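Local coordinates for protein malate dehydrogenase (Entamoeba histolytica, PDB 3I0P) that probably catalyses the NAD-dependent interconversion of malate and oxaloacetate, as a dimeric member of the malate/L-lactate dehydrogenase family that binds NAD, at residues K73-R78 and D87-F92; N146-V151 and N224-K229; S172-P177 and D306-L311. All blocks are in the same frame, centred on the assembly; numbering follows the deposited sequence.

How the contacts relate
Contact 1 is complete before the others begin; contacts 2 and 3 alternate their segments, 146-151, 172-177, 224-229 and then 306-311. Each contact has at least one segment bordering the seven-stranded mixed sheet: contact 1 lies at its outermost strand 75-79, the loop 146-151 follows strand 139-145, and the loop 172-177 precedes the other outermost strand, 178-182. Sequence-distant parts, 224-229 and helix 297-312, are thereby brought against loops at strand ends. Centres of contacts 1 and 2 are 26 Å apart; contact 3 is 36 Å from contact 1 and 37 Å from contact 2, across the chain's centre from the latter. Contact 2 includes an NAD-pocket residue, whereas helix 297-312 also packs on the second subunit.

Contact 1: residues K73-R78 and D87-F92; sequences KPSIIR and DGNNGF
The side-chain amide of Asn89 reaches back to the edge strand carrying Ser75, and both hydrogens of its ND2 are used there. One goes to the carbonyl of Lys73 (ND2 to O 2.7 Å), the other to the hydroxyl of Ser75 (ND2 to OG 2.8 Å). Both acceptors lie almost exactly in the amide plane, so the pair of nearly straight bonds fixes the rotation of the amide. Asn89 CG stands anti to its own carbonyl carbon (chi1 -71°), and Ser75 OG takes the equivalent position at -61°, which turns the hydroxyl toward ND2. Serine suits the place because its short side chain sets a hydroxyl acceptor close to the amide, next to the Lys73 carbonyl.

Beside them Ser75 and Asp87 form an antiparallel hydrogen-bonded pair: Ser75 N to Asp87 O and Asp87 N to Ser75 O are both 2.9 Å. The carbonyl of Asp87 also receives a CA-H contact from Pro74, CA to O 3.3 Å. Ile77 lays CD1 against Asp87 CB at 3.9 Å, using the aliphatic part of the acid, whose OD1 is bonded to Asn120.

Asn89 and Asn90, central in the type I' turn from Gly88 to Gly91, both take the left-handed conformation that asparagine accepts readily. That turn leads from strand 83-87 into helix 93-111, whose Asn96 and Ile99 Pro74 packs against, while Arg119 of strand 113-121 touches Asp87 and Ile77.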
loop_
_atom_site.group_PDB
_atom_site.type_symbol
_atom_site.label_atom_id
_atom_site.label_comp_id
_atom_site.label_asym_id
_atom_site.label_seq_id
_atom_site.Cartn_x
_atom_site.Cartn_y
_atom_site.Cartn_z
ATOM N N LYS A 73 13.673 -25.910 8.449
ATOM C CA LYS A 73 12.550 -25.238 9.084
ATOM C C LYS A 73 13.077 -23.915 9.642
ATOM O O LYS A 73 14.280 -23.801 9.895
ATOM C CB LYS A 73 11.970 -26.105 10.202
ATOM C CG LYS A 73 11.563 -27.514 9.777
ATOM C CD LYS A 73 10.082 -27.615 9.406
ATOM C CE LYS A 73 9.684 -29.080 9.175
ATOM N NZ LYS A 73 8.207 -29.258 9.172
ATOM N N PRO A 74 12.197 -22.901 9.817
ATOM C CA PRO A 74 12.651 -21.617 10.366
ATOM C C PRO A 74 13.058 -21.710 11.839
ATOM O O PRO A 74 12.597 -22.609 12.546
ATOM C CB PRO A 74 11.418 -20.727 10.214
ATOM C CG PRO A 74 10.276 -21.679 10.247
ATOM C CD PRO A 74 10.772 -22.852 9.458
ATOM N N SER A 75 13.914 -20.790 12.284
ATOM C CA SER A 75 14.321 -20.707 13.691
ATOM C C SER A 75 13.887 -19.383 14.299
ATOM O O SER A 75 14.065 -18.324 13.691
ATOM C CB SER A 75 15.840 -20.833 13.833
ATOM O OG SER A 75 16.313 -22.077 13.353
ATOM N N ILE A 76 13.334 -19.444 15.507
ATOM C CA ILE A 76 12.950 -18.245 16.243
ATOM C C ILE A 76 14.214 -17.524 16.728
ATOM O O ILE A 76 14.994 -18.081 17.501
ATOM C CB ILE A 76 11.992 -18.586 17.422
ATOM C CG1 ILE A 76 10.649 -19.087 16.883
ATOM C CG2 ILE A 76 11.764 -17.379 18.302
ATOM C CD1 ILE A 76 9.863 -19.966 17.840
ATOM N N ILE A 77 14.425 -16.297 16.251
ATOM C CA ILE A 77 15.542 -15.468 16.718
ATOM C C ILE A 77 15.129 -14.587 17.910
ATOM O O ILE A 77 15.838 -14.525 18.917
ATOM C CB ILE A 77 16.151 -14.604 15.579
ATOM C CG1 ILE A 77 16.706 -15.477 14.436
ATOM C CG2 ILE A 77 17.222 -13.661 16.113
ATOM C CD1 ILE A 77 17.624 -16.619 14.849
ATOM N N ARG A 78 13.981 -13.919 17.791
ATOM C CA ARG A 78 13.490 -12.997 18.817
ATOM C C ARG A 78 11.969 -12.990 18.794
ATOM O O ARG A 78 11.365 -12.694 17.764
ATOM C CB ARG A 78 14.032 -11.580 18.575
ATOM C CG ARG A 78 14.187 -10.763 19.859
ATOM C CD ARG A 78 14.340 -9.262 19.619
ATOM N NE ARG A 78 15.692 -8.859 19.226
ATOM C CZ ARG A 78 16.196 -7.630 19.411
ATOM N NH1 ARG A 78 17.438 -7.347 19.022
ATOM N NH2 ARG A 78 15.464 -6.678 19.995
ATOM N N ASP A 87 14.726 -16.814 11.276
ATOM C CA ASP A 87 15.783 -17.112 10.327
ATOM C C ASP A 87 15.280 -18.281 9.492
ATOM O O ASP A 87 14.951 -19.341 10.031
ATOM C CB ASP A 87 17.048 -17.495 11.083
ATOM C CG ASP A 87 18.226 -17.781 10.171
ATOM O OD1 ASP A 87 18.159 -17.509 8.958
ATOM O OD2 ASP A 87 19.246 -18.297 10.687
ATOM N N GLY A 88 15.203 -18.078 8.182
ATOM C CA GLY A 88 14.616 -19.068 7.276
ATOM C C GLY A 88 15.460 -20.299 7.018
ATOM O O GLY A 88 14.976 -21.279 6.433
ATOM N N ASN A 89 16.725 -20.241 7.445
ATOM C CA ASN A 89 17.668 -21.359 7.334
ATOM C C ASN A 89 17.813 -21.849 5.906
ATOM O O ASN A 89 18.075 -23.031 5.662
ATOM C CB ASN A 89 17.259 -22.505 8.263
ATOM C CG ASN A 89 17.473 -22.171 9.714
ATOM O OD1 ASN A 89 18.495 -21.595 10.080
ATOM N ND2 ASN A 89 16.509 -22.524 10.556
ATOM N N ASN A 90 17.623 -20.918 4.969
ATOM C CA ASN A 90 17.703 -21.173 3.523
ATOM C C ASN A 90 16.646 -22.179 3.033
ATOM O O ASN A 90 16.816 -22.826 1.997
ATOM C CB ASN A 90 19.146 -21.549 3.094
ATOM C CG ASN A 90 19.295 -21.730 1.580
ATOM O OD1 ASN A 90 19.865 -22.713 1.127
ATOM N ND2 ASN A 90 18.779 -20.795 0.806
ATOM N N GLY A 91 15.540 -22.284 3.768
ATOM C CA GLY A 91 14.431 -23.148 3.354
ATOM C C GLY A 91 13.548 -22.553 2.264
ATOM O O GLY A 91 13.840 -21.483 1.713
ATOM N N PHE A 92 12.463 -23.255 1.954
ATOM C CA PHE A 92 11.450 -22.767 1.025
ATOM C C PHE A 92 10.735 -21.562 1.609
ATOM O O PHE A 92 10.307 -21.589 2.770
ATOM C CB PHE A 92 10.369 -23.806 0.830
ATOM C CG PHE A 92 10.815 -25.062 0.159
ATOM C CD1 PHE A 92 11.048 -25.091 -1.220
ATOM C CD2 PHE A 92 10.913 -26.247 0.892
ATOM C CE1 PHE A 92 11.413 -26.280 -1.847
ATOM C CE2 PHE A 92 11.265 -27.433 0.273
ATOM C CZ PHE A 92 11.518 -27.455 -1.096
#

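Contact 2: residues N146-V151 and N224-K229; sequences NARSSV and NYPKGK
Tyr225 pushes its ring between Arg148 and Ser150, with the carbonyl of Ser149 at its edge, and the contact is shaped by how that ring is turned. Ser150 sits over one face: its CB makes a CH-pi contact 4.3 Å from the centroid of the Tyr225 ring, 27° off the normal. On the opposite face the ring's own neighbour, Pro226, places CD 3.3 Å above the plane of the Tyr225 ring, toward the rim. The carbonyl oxygen of Ser149 comes to the ring edge, 3.4 Å from Tyr225 CD2, where the slightly positive aromatic hydrogens favour an oxygen. Serine fits at 150 because its side chain is small enough for CB to lie over the ring.

Arg148 crosses the tyrosine at about a right angle. Its guanidinium and the ring are 66° apart, so the two do not stack; rather, the CE2 corner of Tyr225 lies over one guanidinium face, and Arg148 CD approaches Tyr225 OH at 3.8 Å. The chain bends at chi3 (-72°), carrying the end group past the ring to Pro226, whose CB is 3.4 Å from Arg148 NH2. Arginine suits the place because its flat end can lie against ring and proline carbons while NH2 keeps its salt bridge with Glu271.

Tyr225 and Pro226 lie in the type I turn that closes helix 218-224 in a Schellman motif, with Gly228 as the C-prime residue at positive phi. Facing it, Ser150 and Val151 form a classic beta bulge opposite Leu161, near Ala147, which touches the bound NAD.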
loop_
_atom_site.group_PDB
_atom_site.type_symbol
_atom_site.label_atom_id
_atom_site.label_comp_id
_atom_site.label_asym_id
_atom_site.label_seq_id
_atom_site.Cartn_x
_atom_site.Cartn_y
_atom_site.Cartn_z
ATOM N N ASN A 146 10.760 -9.045 -0.464
ATOM C CA ASN A 146 11.636 -8.404 -1.436
ATOM C C ASN A 146 12.106 -9.427 -2.468
ATOM O O ASN A 146 11.825 -10.620 -2.331
ATOM C CB ASN A 146 12.782 -7.598 -0.795
ATOM C CG ASN A 146 13.687 -8.421 0.131
ATOM O OD1 ASN A 146 13.542 -9.644 0.289
ATOM N ND2 ASN A 146 14.643 -7.727 0.751
ATOM N N ALA A 147 12.777 -8.957 -3.514
ATOM C CA ALA A 147 13.249 -9.811 -4.594
ATOM C C ALA A 147 14.466 -9.155 -5.234
ATOM O O ALA A 147 14.770 -8.001 -4.927
ATOM C CB ALA A 147 12.144 -10.022 -5.621
ATOM N N ARG A 148 15.169 -9.880 -6.106
ATOM C CA ARG A 148 16.348 -9.333 -6.785
ATOM C C ARG A 148 16.011 -8.076 -7.592
ATOM O O ARG A 148 14.913 -7.960 -8.142
ATOM C CB ARG A 148 17.016 -10.383 -7.682
ATOM C CG ARG A 148 16.293 -10.687 -8.988
ATOM C CD ARG A 148 17.064 -11.700 -9.827
ATOM N NE ARG A 148 18.286 -11.135 -10.409
ATOM C CZ ARG A 148 19.043 -11.749 -11.324
ATOM N NH1 ARG A 148 18.712 -12.961 -11.771
ATOM N NH2 ARG A 148 20.137 -11.148 -11.793
ATOM N N SER A 149 16.957 -7.143 -7.642
ATOM C CA SER A 149 16.799 -5.891 -8.378
ATOM C C SER A 149 16.308 -6.090 -9.815
ATOM O O SER A 149 16.914 -6.827 -10.605
ATOM C CB SER A 149 18.115 -5.118 -8.377
ATOM O OG SER A 149 18.631 -5.039 -7.065
ATOM N N SER A 150 15.201 -5.427 -10.131
ATOM C CA SER A 150 14.639 -5.409 -11.475
ATOM C C SER A 150 13.961 -4.071 -11.785
ATOM O O SER A 150 13.701 -3.759 -12.949
ATOM C CB SER A 150 13.621 -6.545 -11.633
ATOM O OG SER A 150 12.432 -6.275 -10.897
ATOM N N VAL A 151 13.673 -3.293 -10.739
ATOM C CA VAL A 151 12.878 -2.069 -10.851
ATOM C C VAL A 151 13.715 -0.807 -10.569
ATOM O O VAL A 151 14.477 -0.757 -9.591
ATOM C CB VAL A 151 11.610 -2.128 -9.918
ATOM C CG1 VAL A 151 10.740 -0.873 -10.048
ATOM C CG2 VAL A 151 10.786 -3.379 -10.197
ATOM N N ASN A 224 18.778 -8.062 -20.226
ATOM C CA ASN A 224 19.561 -6.878 -19.881
ATOM C C ASN A 224 19.427 -6.407 -18.436
ATOM O O ASN A 224 20.341 -5.756 -17.916
ATOM C CB ASN A 224 19.253 -5.734 -20.850
ATOM C CG ASN A 224 19.742 -6.016 -22.266
ATOM O OD1 ASN A 224 20.925 -6.262 -22.489
ATOM N ND2 ASN A 224 18.830 -5.968 -23.229
ATOM N N TYR A 225 18.305 -6.732 -17.786
ATOM C CA TYR A 225 18.093 -6.321 -16.390
ATOM C C TYR A 225 19.070 -6.988 -15.415
ATOM O O TYR A 225 19.501 -6.336 -14.460
ATOM C CB TYR A 225 16.615 -6.435 -15.936
ATOM C CG TYR A 225 16.230 -7.694 -15.171
ATOM C CD1 TYR A 225 15.438 -8.681 -15.769
ATOM C CD2 TYR A 225 16.631 -7.888 -13.839
ATOM C CE1 TYR A 225 15.077 -9.836 -15.078
ATOM C CE2 TYR A 225 16.274 -9.046 -13.142
ATOM C CZ TYR A 225 15.498 -10.013 -13.771
ATOM O OH TYR A 225 15.139 -11.156 -13.096
ATOM N N PRO A 226 19.431 -8.277 -15.644
ATOM C CA PRO A 226 20.473 -8.850 -14.775
ATOM C C PRO A 226 21.845 -8.244 -15.042
ATOM O O PRO A 226 22.709 -8.294 -14.169
ATOM C CB PRO A 226 20.458 -10.346 -15.130
ATOM C CG PRO A 226 19.133 -10.578 -15.778
ATOM C CD PRO A 226 18.841 -9.308 -16.518
ATOM N N LYS A 227 22.028 -7.669 -16.234
ATOM C CA LYS A 227 23.265 -6.959 -16.598
ATOM C C LYS A 227 23.285 -5.503 -16.085
ATOM O O LYS A 227 24.285 -4.787 -16.248
ATOM C CB LYS A 227 23.461 -6.948 -18.124
ATOM C CG LYS A 227 23.639 -8.305 -18.804
ATOM C CD LYS A 227 23.688 -8.114 -20.332
ATOM C CE LYS A 227 24.146 -9.371 -21.085
ATOM N NZ LYS A 227 23.045 -10.366 -21.264
ATOM N N GLY A 228 22.173 -5.065 -15.490
ATOM C CA GLY A 228 22.018 -3.678 -15.038
ATOM C C GLY A 228 21.792 -2.688 -16.172
ATOM O O GLY A 228 22.020 -1.486 -16.004
ATOM N N LYS A 229 21.335 -3.187 -17.322
ATOM C CA LYS A 229 21.179 -2.356 -18.524
ATOM C C LYS A 229 19.718 -2.215 -19.003
ATOM O O LYS A 229 19.457 -1.610 -20.045
ATOM C CB LYS A 229 22.107 -2.841 -19.662
#

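Contact 3: residues S172-P177 and D306-L311; sequences SDEAFP and DINRTL
An ST turn in the loop between strands 166-170 and 178-182 meets helix 297-312 here, through a hydrogen bond from Asn308 to Glu174 and apparently a salt-bridge network whose Asp173 arm is doubtful. Arg309 reaches across from the helix and bends at chi3. Asp173 OD1 comes to its guanidinium edge at NH2, but the bridge is modelled too short. On the helix, Arg309 NH1 bridges to Asp306 OD1 at 2.7 Å, one turn earlier in the chain. Arginine could serve both acids if the Asp173 contact is real. Asp306 OD2 has a second partner, Lys302.

The turn itself is made by Ser172, whose OG, anti to its backbone N (chi1 -179°), accepts from the backbone N of Glu174 at 3.3 Å. The extended chain of Glu174 then runs toward the helix, where its OE2, less surely placed, also pairs with Arg312. Nearby, Ile307 and Leu311 pack on Glu252 of the second subunit. Asparagine suits position 308 because it turns a short amide donor toward the loop: the buried Asn308 donates from ND2 to Glu174 OE1 at 3.0 Å, meeting it from above the carboxylate plane with a bent N-H...O angle of 143°.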
loop_
_atom_site.group_PDB
_atom_site.type_symbol
_atom_site.label_atom_id
_atom_site.label_comp_id
_atom_site.label_asym_id
_atom_site.label_seq_id
_atom_site.Cartn_x
_atom_site.Cartn_y
_atom_site.Cartn_z
ATOM N N SER A 172 -14.650 -11.540 3.786
ATOM C CA SER A 172 -15.758 -11.032 2.984
ATOM C C SER A 172 -16.993 -11.897 3.248
ATOM O O SER A 172 -16.861 -13.026 3.743
ATOM C CB SER A 172 -15.380 -11.096 1.508
ATOM O OG SER A 172 -16.407 -10.583 0.683
ATOM N N ASP A 173 -18.188 -11.387 2.934
ATOM C CA ASP A 173 -19.397 -12.203 3.100
ATOM C C ASP A 173 -19.773 -12.853 1.785
ATOM O O ASP A 173 -20.821 -13.482 1.668
ATOM C CB ASP A 173 -20.572 -11.414 3.711
ATOM C CG ASP A 173 -21.254 -10.471 2.724
ATOM O OD1 ASP A 173 -20.691 -10.163 1.646
ATOM O OD2 ASP A 173 -22.376 -10.009 3.034
ATOM N N GLU A 174 -18.901 -12.683 0.799
ATOM C CA GLU A 174 -19.059 -13.306 -0.496
ATOM C C GLU A 174 -18.378 -14.682 -0.506
ATOM O O GLU A 174 -17.877 -15.134 0.527
ATOM C CB GLU A 174 -18.484 -12.390 -1.567
ATOM C CG GLU A 174 -19.011 -10.978 -1.475
ATOM C CD GLU A 174 -18.542 -10.110 -2.612
ATOM O OE1 GLU A 174 -17.317 -9.869 -2.715
ATOM O OE2 GLU A 174 -19.405 -9.653 -3.402
ATOM N N ALA A 175 -18.370 -15.340 -1.665
ATOM C CA ALA A 175 -17.851 -16.710 -1.793
ATOM C C ALA A 175 -16.323 -16.760 -1.781
ATOM O O ALA A 175 -15.730 -17.829 -1.662
ATOM C CB ALA A 175 -18.397 -17.366 -3.056
ATOM N N PHE A 176 -15.705 -15.592 -1.923
ATOM C CA PHE A 176 -14.254 -15.421 -1.905
ATOM C C PHE A 176 -13.946 -14.177 -1.084
ATOM O O PHE A 176 -14.745 -13.241 -1.079
ATOM C CB PHE A 176 -13.730 -15.223 -3.334
ATOM C CG PHE A 176 -14.442 -14.133 -4.095
ATOM C CD1 PHE A 176 -13.901 -12.856 -4.173
ATOM C CD2 PHE A 176 -15.674 -14.382 -4.711
ATOM C CE1 PHE A 176 -14.567 -11.844 -4.867
ATOM C CE2 PHE A 176 -16.336 -13.385 -5.398
ATOM C CZ PHE A 176 -15.787 -12.114 -5.479
ATOM N N PRO A 177 -12.793 -14.154 -0.386
ATOM C CA PRO A 177 -12.405 -12.935 0.338
ATOM C C PRO A 177 -11.898 -11.855 -0.606
ATOM O O PRO A 177 -11.580 -12.147 -1.769
ATOM C CB PRO A 177 -11.251 -13.408 1.224
ATOM C CG PRO A 177 -10.682 -14.564 0.497
ATOM C CD PRO A 177 -11.852 -15.261 -0.132
ATOM N N ASP A 306 -20.819 -5.191 1.179
ATOM C CA ASP A 306 -21.534 -3.981 0.793
ATOM C C ASP A 306 -20.658 -3.023 -0.019
ATOM O O ASP A 306 -21.138 -2.426 -0.992
ATOM C CB ASP A 306 -22.090 -3.253 2.021
ATOM C CG ASP A 306 -23.366 -3.877 2.555
ATOM O OD1 ASP A 306 -24.044 -4.612 1.805
ATOM O OD2 ASP A 306 -23.692 -3.615 3.736
ATOM N N ILE A 307 -19.393 -2.868 0.382
ATOM C CA ILE A 307 -18.451 -2.027 -0.370
ATOM C C ILE A 307 -18.260 -2.592 -1.785
ATOM O O ILE A 307 -18.424 -1.870 -2.769
ATOM C CB ILE A 307 -17.100 -1.800 0.407
ATOM C CG1 ILE A 307 -17.276 -0.720 1.485
ATOM C CG2 ILE A 307 -15.948 -1.410 -0.528
ATOM C CD1 ILE A 307 -16.359 -0.879 2.689
ATOM N N ASN A 308 -17.957 -3.888 -1.870
ATOM C CA ASN A 308 -17.810 -4.592 -3.144
ATOM C C ASN A 308 -19.048 -4.500 -4.028
ATOM O O ASN A 308 -18.948 -4.198 -5.230
ATOM C CB ASN A 308 -17.450 -6.063 -2.907
ATOM C CG ASN A 308 -16.005 -6.254 -2.465
ATOM O OD1 ASN A 308 -15.175 -5.369 -2.641
ATOM N ND2 ASN A 308 -15.700 -7.414 -1.905
ATOM N N ARG A 309 -20.214 -4.745 -3.431
ATOM C CA ARG A 309 -21.468 -4.706 -4.180
ATOM C C ARG A 309 -21.775 -3.317 -4.720
ATOM O O ARG A 309 -22.222 -3.181 -5.861
ATOM C CB ARG A 309 -22.619 -5.227 -3.346
ATOM C CG ARG A 309 -22.560 -6.722 -3.179
ATOM C CD ARG A 309 -23.668 -7.221 -2.295
ATOM N NE ARG A 309 -23.144 -8.195 -1.353
ATOM C CZ ARG A 309 -23.006 -7.969 -0.054
ATOM N NH1 ARG A 309 -23.367 -6.809 0.469
ATOM N NH2 ARG A 309 -22.515 -8.910 0.729
ATOM N N THR A 310 -21.514 -2.297 -3.903
ATOM C CA THR A 310 -21.680 -0.908 -4.310
ATOM C C THR A 310 -20.754 -0.594 -5.467
ATOM O O THR A 310 -21.175 0.001 -6.457
ATOM C CB THR A 310 -21.405 0.057 -3.143
ATOM O OG1 THR A 310 -22.300 -0.245 -2.075
ATOM C CG2 THR A 310 -21.603 1.514 -3.566
ATOM N N LEU A 311 -19.498 -1.008 -5.331
ATOM C CA LEU A 311 -18.481 -0.751 -6.350
ATOM C C LEU A 311 -18.886 -1.336 -7.707
ATOM O O LEU A 311 -18.876 -0.625 -8.719
ATOM C CB LEU A 311 -17.108 -1.276 -5.903
ATOM C CG LEU A 311 -16.332 -0.485 -4.832
ATOM C CD1 LEU A 311 -15.101 -1.270 -4.393
ATOM C CD2 LEU A 311 -15.937 0.916 -5.311
#